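Ribosome biogenesis Nep1 RNA methyltransferase (Archaeoglobus fulgidus, PDB 3O7B) probably methylates N1 of a specific pseudouridine in 16S ribosomal RNA during ribosome biogenesis, with S-adenosyl-L-methionine as methyl donor, and works as a homodimer. Local coordinates at residues V215-E220 against T228-C233; V169-E174 against G199-E204; F30-A35 against H91-L96. All coordinates share one frame; numbering follows the deposited sequence.

Contact 1: residues V215-E220 against T228-C233. With SAH (S-adenosyl-L-homocysteine), chain C; TYR (tyrosine), chain B.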
# COMPACT_ATOMS: atom_id res chain seq x y z
N VAL A 215 -0.82 -20.61 -10.90
CA VAL A 215 0.03 -19.75 -11.73
C VAL A 215 1.15 -19.15 -10.89
O VAL A 215 0.92 -18.55 -9.83
CB VAL A 215 -0.79 -18.60 -12.39
CG1 VAL A 215 0.10 -17.76 -13.32
CG2 VAL A 215 -2.01 -19.15 -13.14
N SER A 216 2.38 -19.36 -11.36
CA SER A 216 3.56 -18.80 -10.71
C SER A 216 4.08 -17.60 -11.49
O SER A 216 4.03 -17.57 -12.73
CB SER A 216 4.66 -19.85 -10.57
OG SER A 216 5.79 -19.28 -9.91
N LEU A 217 4.54 -16.58 -10.77
CA LEU A 217 5.18 -15.43 -11.39
C LEU A 217 6.70 -15.59 -11.45
O LEU A 217 7.37 -14.88 -12.19
CB LEU A 217 4.83 -14.14 -10.64
CG LEU A 217 3.35 -13.77 -10.61
CD1 LEU A 217 3.17 -12.49 -9.78
CD2 LEU A 217 2.79 -13.59 -12.02
N GLY A 218 7.24 -16.51 -10.66
CA GLY A 218 8.69 -16.71 -10.60
C GLY A 218 9.14 -17.62 -9.48
O GLY A 218 8.32 -18.09 -8.68
N THR A 219 10.45 -17.81 -9.40
CA THR A 219 11.10 -18.78 -8.51
C THR A 219 11.32 -18.30 -7.07
O THR A 219 12.10 -18.90 -6.33
CB THR A 219 12.49 -19.19 -9.08
OG1 THR A 219 13.38 -18.05 -9.04
CG2 THR A 219 12.37 -19.67 -10.51
N GLU A 220 10.62 -17.24 -6.69
CA GLU A 220 10.79 -16.60 -5.37
C GLU A 220 9.41 -16.36 -4.77
O GLU A 220 8.43 -16.30 -5.50
CB GLU A 220 11.49 -15.24 -5.50
CG GLU A 220 12.63 -15.16 -6.53
CD GLU A 220 12.80 -13.74 -7.08
OE1 GLU A 220 12.49 -13.52 -8.28
OE2 GLU A 220 13.22 -12.86 -6.30
N THR A 228 -0.34 -8.62 -6.47
CA THR A 228 -1.50 -7.83 -6.89
C THR A 228 -1.13 -6.85 -8.00
O THR A 228 -1.81 -6.74 -9.01
CB THR A 228 -2.12 -7.07 -5.70
OG1 THR A 228 -2.52 -8.01 -4.69
CG2 THR A 228 -3.34 -6.28 -6.13
N SER A 229 -0.02 -6.14 -7.79
CA SER A 229 0.46 -5.17 -8.78
C SER A 229 0.76 -5.82 -10.13
O SER A 229 0.29 -5.36 -11.19
CB SER A 229 1.71 -4.49 -8.23
OG SER A 229 2.25 -3.60 -9.20
N ARG A 230 1.54 -6.90 -10.12
CA ARG A 230 1.92 -7.56 -11.36
C ARG A 230 0.71 -8.15 -12.08
O ARG A 230 0.57 -7.99 -13.29
CB ARG A 230 2.96 -8.65 -11.10
CG ARG A 230 3.47 -9.28 -12.38
CD ARG A 230 4.96 -9.59 -12.25
NE ARG A 230 5.40 -10.62 -13.18
CZ ARG A 230 6.51 -11.34 -13.02
NH1 ARG A 230 7.30 -11.12 -11.97
NH2 ARG A 230 6.83 -12.27 -13.91
N VAL A 231 -0.18 -8.81 -11.33
CA VAL A 231 -1.33 -9.41 -11.97
C VAL A 231 -2.29 -8.35 -12.51
O VAL A 231 -2.82 -8.48 -13.61
CB VAL A 231 -2.04 -10.38 -11.02
CG1 VAL A 231 -3.29 -10.98 -11.66
CG2 VAL A 231 -1.09 -11.53 -10.61
N LEU A 232 -2.50 -7.27 -11.75
CA LEU A 232 -3.34 -6.18 -12.22
C LEU A 232 -2.80 -5.60 -13.51
O LEU A 232 -3.55 -5.33 -14.45
CB LEU A 232 -3.46 -5.08 -11.15
CG LEU A 232 -4.23 -3.83 -11.60
CD1 LEU A 232 -5.68 -4.18 -12.00
CD2 LEU A 232 -4.21 -2.77 -10.52
N CYS A 233 -1.50 -5.40 -13.56
CA CYS A 233 -0.92 -4.86 -14.79
C CYS A 233 -1.15 -5.77 -16.00
O CYS A 233 -1.47 -5.28 -17.09
CB CYS A 233 0.56 -4.63 -14.62
SG CYS A 233 1.27 -3.84 -16.05
N SAH C . 2.95 -18.74 1.00
CA SAH C . 3.75 -17.51 1.26
CB SAH C . 2.99 -16.60 2.22
CG SAH C . 1.95 -15.73 1.51
SD SAH C . 2.67 -14.66 0.23
C SAH C . 5.14 -17.83 1.82
O SAH C . 5.53 -18.99 1.90
C5' SAH C . 1.22 -13.81 -0.45
C4' SAH C . 0.57 -14.37 -1.71
O4' SAH C . 1.27 -13.99 -2.88
C3' SAH C . 0.54 -15.89 -1.79
O3' SAH C . -0.47 -16.44 -0.99
C2' SAH C . 0.32 -16.10 -3.26
O2' SAH C . -1.06 -15.90 -3.60
C1' SAH C . 1.12 -14.98 -3.89
N9 SAH C . 2.49 -15.33 -4.35
C8 SAH C . 3.67 -15.24 -3.63
N7 SAH C . 4.69 -15.62 -4.43
C5 SAH C . 4.19 -15.92 -5.65
C6 SAH C . 4.78 -16.36 -6.83
N6 SAH C . 6.11 -16.56 -6.92
N1 SAH C . 3.99 -16.59 -7.94
C2 SAH C . 2.62 -16.41 -7.87
N3 SAH C . 2.05 -15.98 -6.70
C4 SAH C . 2.81 -15.75 -5.60
N TYR B . 9.00 -14.63 -15.34
CA TYR B . 9.60 -16.00 -15.31
C TYR B . 10.51 -16.20 -16.53
O TYR B . 10.28 -15.62 -17.59
CB TYR B . 8.49 -17.06 -15.31
CG TYR B . 8.73 -18.24 -14.38
CD1 TYR B . 9.92 -18.97 -14.43
CD2 TYR B . 7.76 -18.65 -13.47
CE1 TYR B . 10.14 -20.06 -13.59
CE2 TYR B . 7.97 -19.73 -12.62
CZ TYR B . 9.16 -20.44 -12.69
OH TYR B . 9.38 -21.51 -11.86
OXT TYR B . 11.49 -16.94 -16.48

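Contact 2: residues V169-E174 against G199-E204. With SAH (S-adenosyl-L-homocysteine), chain C.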
# COMPACT_ATOMS: atom_id res chain seq x y z
N VAL A 169 -10.90 -20.13 -12.21
CA VAL A 169 -10.09 -19.79 -11.05
C VAL A 169 -8.62 -19.84 -11.37
O VAL A 169 -8.10 -20.89 -11.84
CB VAL A 169 -10.39 -20.68 -9.82
CG1 VAL A 169 -9.44 -20.35 -8.67
CG2 VAL A 169 -11.83 -20.51 -9.38
N LEU A 170 -7.92 -18.73 -11.12
CA LEU A 170 -6.47 -18.65 -11.28
C LEU A 170 -5.88 -18.42 -9.91
O LEU A 170 -6.10 -17.35 -9.32
CB LEU A 170 -6.12 -17.52 -12.25
CG LEU A 170 -6.81 -17.50 -13.60
CD1 LEU A 170 -6.42 -16.24 -14.36
CD2 LEU A 170 -6.44 -18.76 -14.43
N LEU A 171 -5.21 -19.42 -9.35
CA LEU A 171 -4.63 -19.32 -8.02
C LEU A 171 -3.16 -19.00 -8.17
O LEU A 171 -2.39 -19.77 -8.75
CB LEU A 171 -4.79 -20.63 -7.23
CG LEU A 171 -4.18 -20.63 -5.84
CD1 LEU A 171 -4.89 -19.60 -4.93
CD2 LEU A 171 -4.23 -22.02 -5.21
N PHE A 172 -2.76 -17.84 -7.67
CA PHE A 172 -1.37 -17.44 -7.75
C PHE A 172 -0.60 -18.04 -6.59
O PHE A 172 -0.91 -17.80 -5.43
CB PHE A 172 -1.28 -15.91 -7.88
CG PHE A 172 -1.68 -15.44 -9.25
CD1 PHE A 172 -0.74 -15.32 -10.28
CD2 PHE A 172 -3.02 -15.23 -9.56
CE1 PHE A 172 -1.12 -14.97 -11.57
CE2 PHE A 172 -3.41 -14.87 -10.85
CZ PHE A 172 -2.46 -14.75 -11.86
N ARG A 173 0.37 -18.90 -6.92
CA ARG A 173 1.27 -19.49 -5.92
C ARG A 173 2.61 -19.74 -6.58
O ARG A 173 2.67 -20.05 -7.77
CB ARG A 173 0.80 -20.84 -5.34
CG ARG A 173 -0.53 -21.37 -5.73
CD ARG A 173 -0.62 -22.87 -5.37
NE ARG A 173 -0.40 -23.14 -3.96
CZ ARG A 173 -0.78 -24.26 -3.33
NH1 ARG A 173 -1.40 -25.23 -3.99
NH2 ARG A 173 -0.55 -24.40 -2.04
N GLU A 174 3.66 -19.64 -5.78
CA GLU A 174 5.03 -19.86 -6.22
C GLU A 174 5.22 -21.21 -6.93
O GLU A 174 5.91 -21.27 -7.94
CB GLU A 174 5.99 -19.74 -5.05
CG GLU A 174 7.46 -19.88 -5.43
CD GLU A 174 8.38 -19.78 -4.24
OE1 GLU A 174 7.90 -19.44 -3.13
OE2 GLU A 174 9.60 -20.03 -4.42
N GLY A 199 3.13 -18.93 5.89
CA GLY A 199 2.47 -20.23 5.78
C GLY A 199 1.90 -20.49 4.40
O GLY A 199 2.14 -19.74 3.45
N ASP A 200 1.16 -21.58 4.29
CA ASP A 200 0.57 -22.01 3.02
C ASP A 200 -0.94 -21.97 3.17
O ASP A 200 -1.44 -21.92 4.28
CB ASP A 200 0.99 -23.45 2.71
CG ASP A 200 2.47 -23.57 2.46
OD1 ASP A 200 3.19 -24.02 3.38
OD2 ASP A 200 2.92 -23.20 1.35
N PHE A 201 -1.66 -22.00 2.05
CA PHE A 201 -3.12 -22.04 2.10
C PHE A 201 -3.62 -23.23 2.91
O PHE A 201 -3.03 -24.31 2.85
CB PHE A 201 -3.71 -22.15 0.70
CG PHE A 201 -3.45 -20.94 -0.16
CD1 PHE A 201 -4.14 -19.76 0.06
CD2 PHE A 201 -2.53 -20.99 -1.20
CE1 PHE A 201 -3.90 -18.64 -0.74
CE2 PHE A 201 -2.29 -19.87 -2.01
CZ PHE A 201 -2.98 -18.70 -1.77
N PHE A 202 -4.68 -23.02 3.68
CA PHE A 202 -5.40 -24.15 4.29
C PHE A 202 -5.88 -25.10 3.20
O PHE A 202 -6.29 -24.69 2.11
CB PHE A 202 -6.63 -23.66 5.04
CG PHE A 202 -6.32 -22.83 6.27
CD1 PHE A 202 -5.43 -23.28 7.25
CD2 PHE A 202 -6.96 -21.60 6.46
CE1 PHE A 202 -5.16 -22.51 8.39
CE2 PHE A 202 -6.70 -20.82 7.59
CZ PHE A 202 -5.80 -21.28 8.56
N GLU A 203 -5.86 -26.39 3.50
CA GLU A 203 -6.42 -27.37 2.57
C GLU A 203 -7.89 -27.08 2.26
O GLU A 203 -8.31 -27.22 1.10
CB GLU A 203 -6.24 -28.80 3.10
CG GLU A 203 -4.81 -29.32 2.99
CD GLU A 203 -4.23 -29.25 1.58
OE1 GLU A 203 -4.97 -29.49 0.59
OE2 GLU A 203 -3.02 -28.94 1.45
N GLU A 204 -8.65 -26.64 3.26
CA GLU A 204 -10.05 -26.28 3.06
C GLU A 204 -10.22 -25.20 1.99
O GLU A 204 -11.11 -25.29 1.15
CB GLU A 204 -10.73 -25.84 4.37
CG GLU A 204 -12.19 -25.44 4.17
CD GLU A 204 -12.96 -25.22 5.46
OE1 GLU A 204 -12.36 -25.32 6.56
OE2 GLU A 204 -14.17 -24.94 5.37
N SAH C . 2.95 -18.74 1.00
CA SAH C . 3.75 -17.51 1.26
CB SAH C . 2.99 -16.60 2.22
CG SAH C . 1.95 -15.73 1.51
SD SAH C . 2.67 -14.66 0.23
C SAH C . 5.14 -17.83 1.82
O SAH C . 5.53 -18.99 1.90
C5' SAH C . 1.22 -13.81 -0.45
C4' SAH C . 0.57 -14.37 -1.71
O4' SAH C . 1.27 -13.99 -2.88
C3' SAH C . 0.54 -15.89 -1.79
O3' SAH C . -0.47 -16.44 -0.99
C2' SAH C . 0.32 -16.10 -3.26
O2' SAH C . -1.06 -15.90 -3.60
C1' SAH C . 1.12 -14.98 -3.89
N9 SAH C . 2.49 -15.33 -4.35
C8 SAH C . 3.67 -15.24 -3.63
N7 SAH C . 4.69 -15.62 -4.43
C5 SAH C . 4.19 -15.92 -5.65
C6 SAH C . 4.78 -16.36 -6.83
N6 SAH C . 6.11 -16.56 -6.92
N1 SAH C . 3.99 -16.59 -7.94
C2 SAH C . 2.62 -16.41 -7.87
N3 SAH C . 2.05 -15.98 -6.70
C4 SAH C . 2.81 -15.75 -5.60
O HOH W 1 0.55 -22.33 -0.38

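Contact 3: residues F30-A35 against H91-L96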
# COMPACT_ATOMS: atom_id res chain seq x y z
N PHE A 30 -11.62 -10.42 -8.55
CA PHE A 30 -10.42 -10.62 -7.76
C PHE A 30 -10.83 -11.04 -6.38
O PHE A 30 -11.75 -10.44 -5.80
CB PHE A 30 -9.62 -9.32 -7.65
CG PHE A 30 -8.82 -9.00 -8.87
CD1 PHE A 30 -7.43 -9.14 -8.87
CD2 PHE A 30 -9.44 -8.50 -10.03
CE1 PHE A 30 -6.67 -8.81 -9.99
CE2 PHE A 30 -8.67 -8.17 -11.17
CZ PHE A 30 -7.30 -8.34 -11.13
N VAL A 31 -10.20 -12.10 -5.86
CA VAL A 31 -10.51 -12.63 -4.55
C VAL A 31 -9.24 -12.69 -3.73
O VAL A 31 -8.29 -13.41 -4.08
CB VAL A 31 -11.13 -14.07 -4.63
CG1 VAL A 31 -11.55 -14.54 -3.26
CG2 VAL A 31 -12.28 -14.09 -5.62
N PHE A 32 -9.21 -11.96 -2.62
CA PHE A 32 -8.12 -12.09 -1.67
C PHE A 32 -8.43 -13.19 -0.70
O PHE A 32 -9.50 -13.20 -0.09
CB PHE A 32 -7.84 -10.74 -0.98
CG PHE A 32 -7.35 -9.69 -1.95
CD1 PHE A 32 -6.08 -9.78 -2.49
CD2 PHE A 32 -8.20 -8.65 -2.36
CE1 PHE A 32 -5.64 -8.86 -3.45
CE2 PHE A 32 -7.75 -7.71 -3.31
CZ PHE A 32 -6.46 -7.82 -3.84
N LEU A 33 -7.51 -14.14 -0.62
CA LEU A 33 -7.73 -15.38 0.15
C LEU A 33 -7.10 -15.37 1.51
O LEU A 33 -5.96 -14.90 1.69
CB LEU A 33 -7.19 -16.58 -0.63
CG LEU A 33 -7.86 -16.91 -1.95
CD1 LEU A 33 -7.14 -18.11 -2.55
CD2 LEU A 33 -9.36 -17.22 -1.77
N GLU A 34 -7.82 -15.92 2.49
CA GLU A 34 -7.32 -16.05 3.85
C GLU A 34 -6.79 -14.71 4.37
O GLU A 34 -5.74 -14.64 5.03
CB GLU A 34 -6.26 -17.16 3.95
CG GLU A 34 -6.85 -18.55 3.71
CD GLU A 34 -5.82 -19.65 3.81
OE1 GLU A 34 -4.76 -19.42 4.43
OE2 GLU A 34 -6.11 -20.75 3.29
N ALA A 35 -7.55 -13.65 4.10
CA ALA A 35 -7.13 -12.33 4.57
C ALA A 35 -7.09 -12.30 6.09
O ALA A 35 -7.96 -12.86 6.78
CB ALA A 35 -8.02 -11.25 4.04
N HIS A 91 -5.35 -4.40 3.23
CA HIS A 91 -5.57 -2.94 3.06
C HIS A 91 -4.87 -2.44 1.81
O HIS A 91 -5.50 -1.82 0.95
CB HIS A 91 -5.05 -2.20 4.28
CG HIS A 91 -5.20 -0.71 4.19
ND1 HIS A 91 -4.20 0.15 4.61
CD2 HIS A 91 -6.19 0.07 3.71
CE1 HIS A 91 -4.59 1.40 4.40
NE2 HIS A 91 -5.80 1.38 3.86
N GLN A 92 -3.57 -2.73 1.71
CA GLN A 92 -2.79 -2.13 0.64
C GLN A 92 -3.15 -2.74 -0.70
O GLN A 92 -3.19 -2.06 -1.73
CB GLN A 92 -1.30 -2.30 0.94
CG GLN A 92 -0.88 -1.57 2.24
CD GLN A 92 0.33 -2.16 2.94
OE1 GLN A 92 0.94 -3.13 2.47
NE2 GLN A 92 0.69 -1.57 4.08
N CYS A 93 -3.44 -4.05 -0.71
CA CYS A 93 -3.80 -4.70 -1.95
C CYS A 93 -5.12 -4.17 -2.48
O CYS A 93 -5.27 -3.95 -3.67
CB CYS A 93 -3.91 -6.21 -1.75
SG CYS A 93 -2.33 -7.04 -1.43
N LEU A 94 -6.07 -3.97 -1.57
CA LEU A 94 -7.36 -3.42 -1.98
C LEU A 94 -7.21 -1.99 -2.50
O LEU A 94 -7.86 -1.61 -3.46
CB LEU A 94 -8.34 -3.40 -0.81
CG LEU A 94 -8.96 -4.75 -0.45
CD1 LEU A 94 -9.60 -4.63 0.92
CD2 LEU A 94 -9.95 -5.17 -1.53
N LEU A 95 -6.37 -1.19 -1.83
CA LEU A 95 -6.19 0.19 -2.32
C LEU A 95 -5.71 0.19 -3.75
O LEU A 95 -6.26 0.87 -4.61
CB LEU A 95 -5.22 0.97 -1.44
CG LEU A 95 -5.69 1.38 -0.05
CD1 LEU A 95 -4.58 2.20 0.63
CD2 LEU A 95 -7.00 2.15 -0.10
N LEU A 96 -4.67 -0.59 -4.04
CA LEU A 96 -4.12 -0.61 -5.38
C LEU A 96 -5.15 -1.11 -6.39
O LEU A 96 -5.34 -0.52 -7.45
CB LEU A 96 -2.87 -1.47 -5.43
CG LEU A 96 -2.30 -1.71 -6.82
CD1 LEU A 96 -2.04 -0.37 -7.57
CD2 LEU A 96 -1.03 -2.50 -6.70

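Contact 1: residues V215-E220 against T228-C233
Arg230 leaves helix 224-239 with CG anti to the backbone N (chi1 -175°), and Leu217 turns CG beside its own backbone N (chi1 -62°), which lets the two side chains run antiparallel alongside one another. The guanidinium thereby comes to lie under the leucine, whose CB sits over the centre of one face, 4.0 Å from CZ of Arg230. Farther along, Leu217 CD1 rests on CB and CG of the arginine and comes within 4.4 Å of Val231 CG2. Arg230 NH2 is 3.2 Å from Leu217 O, and the amino N of the bound tyrosine lies at the edge of the guanidinium, in its plane. The backbone of the same loop reads the adenine. Leu217 N donates almost straight to N1 of S-adenosylhomocysteine (2.9 Å, 171°), while its exocyclic N6 gives hydrogen bonds to Glu220 O at 2.7 Å and to Gly218 O at 3.2 Å. An ST turn, in which Gly218 N donates to Ser216 OG, shapes the loop, and that hydroxyl also bonds to Glu174 O. Later in the same helix, Cys233 forms a disulfide with Cys233 of the second subunit. The loop thus lines the cofactor pocket of the knotted SPOUT fold, its main-chain amide and carbonyls matching adenine's donor and acceptor pattern without charge. Independently, the Arg230 guanidinium, faced by leucine, borders the tyrosine site.

Contact 2: residues V169-E174 against G199-E204
Phe201 presents the end of its ring to Leu171, with CZ 3.8 Å from the leucine's CD1; Leu171 CG stands opposite its backbone N (chi1 179°), which sends CD1 to that ring. The same ring has Phe172 O and Arg173 NH2 at its edge, near its plane. The guanidinium of Arg173 passes Phe201 at a steep tilt, the planes 68° apart, with NH2 4.0 Å from CD2. The ribose of S-adenosylhomocysteine meets the same ring and strand end: its O2' donates to Phe172 O over only 2.6 Å, and its O3' lies 3.5 Å from Phe201 CZ. At the other end of the product, the amino N donates to Gly199 O at 2.8 Å. A second shell fixes the arginine. One water accepts from Arg173 NH2 (2.9 Å) and from Phe201 N and donates to Asp200 OD2, which stays 5.0 Å from Arg173 NH2. Arg173 NH1 makes its salt bridge with Glu214, and Leu206 of helix 203-209 packs against Leu171, Arg173 and Phe201. Phe196 also meets the Phe201 ring edge-to-face. In this cofactor pocket of the knotted SPOUT fold, Phe172 and Gly199 hold the product by carbonyl oxygens at two separated points, sugar and amino group; the water probably couples Arg173 to Asp200 without direct contact, while Glu214 takes the main charge.

Contact 3: residues F30-A35 against H91-L96
Phe32 carries the apolar contact alone on the strand side, reaching helix 87-98 with the outer part of its ring. CG lies beside the backbone N (chi1 -65°), a setting that extends the ring toward the helix, where CE1 comes 3.6 Å from Cys93 CB and CZ almost as near. On the same side of the ring plane but toward CE2, Leu94 CD2 stands 3.8 Å from Phe32 CE2, and the two side chains run at a slant to each other. Both helix residues approach the ring obliquely. Val90 and Leu97 of the same helix also touch Phe32, and Val107 meets Leu94. Thr228 of helix 224-239 packs separately on both Phe32 and Cys93. The second kind of interaction is sulfur-aromatic, with Cys93 SG 5.1 Å from the centroid of the Phe32 ring and 44° off its normal. An alanine in place of Phe32 would lose the whole ring and would probably open a gap between strand and helix, leaving Cys93 and Leu94 without their aromatic partner. Other residues of helix 87-98 face the second subunit: Gln92 NE2 bonds to Arg127 O of that subunit. Helix 87-98 is therefore packed on strand 28-35 of the central sheet by dispersion and a modest sulfur-ring term, and no polar bond between the two segments contributes.

Overall arrangement
From the N terminus, strand 28-35 comes first, and contact 3 closes the long loop that brings helix 87-98 back onto it. Strand 168-172 follows much later, and contact 2 joins its end to the loop that leads into helix 203-209. Contact 1 closes last, a short closure from the loop after strand 212-215 to the first turns of helix 224-239. The three closures lie in series, neither nested nor crossed, yet they meet in space: Val215 N bonds to Leu171 O, Phe202 N to Glu34, and Ser229 packs on Leu96. Contacts 1 and 2 both border S-adenosylhomocysteine, whereas contacts 1 and 3 both reach the second subunit, so together they link sheet, cofactor pocket and dimer interface.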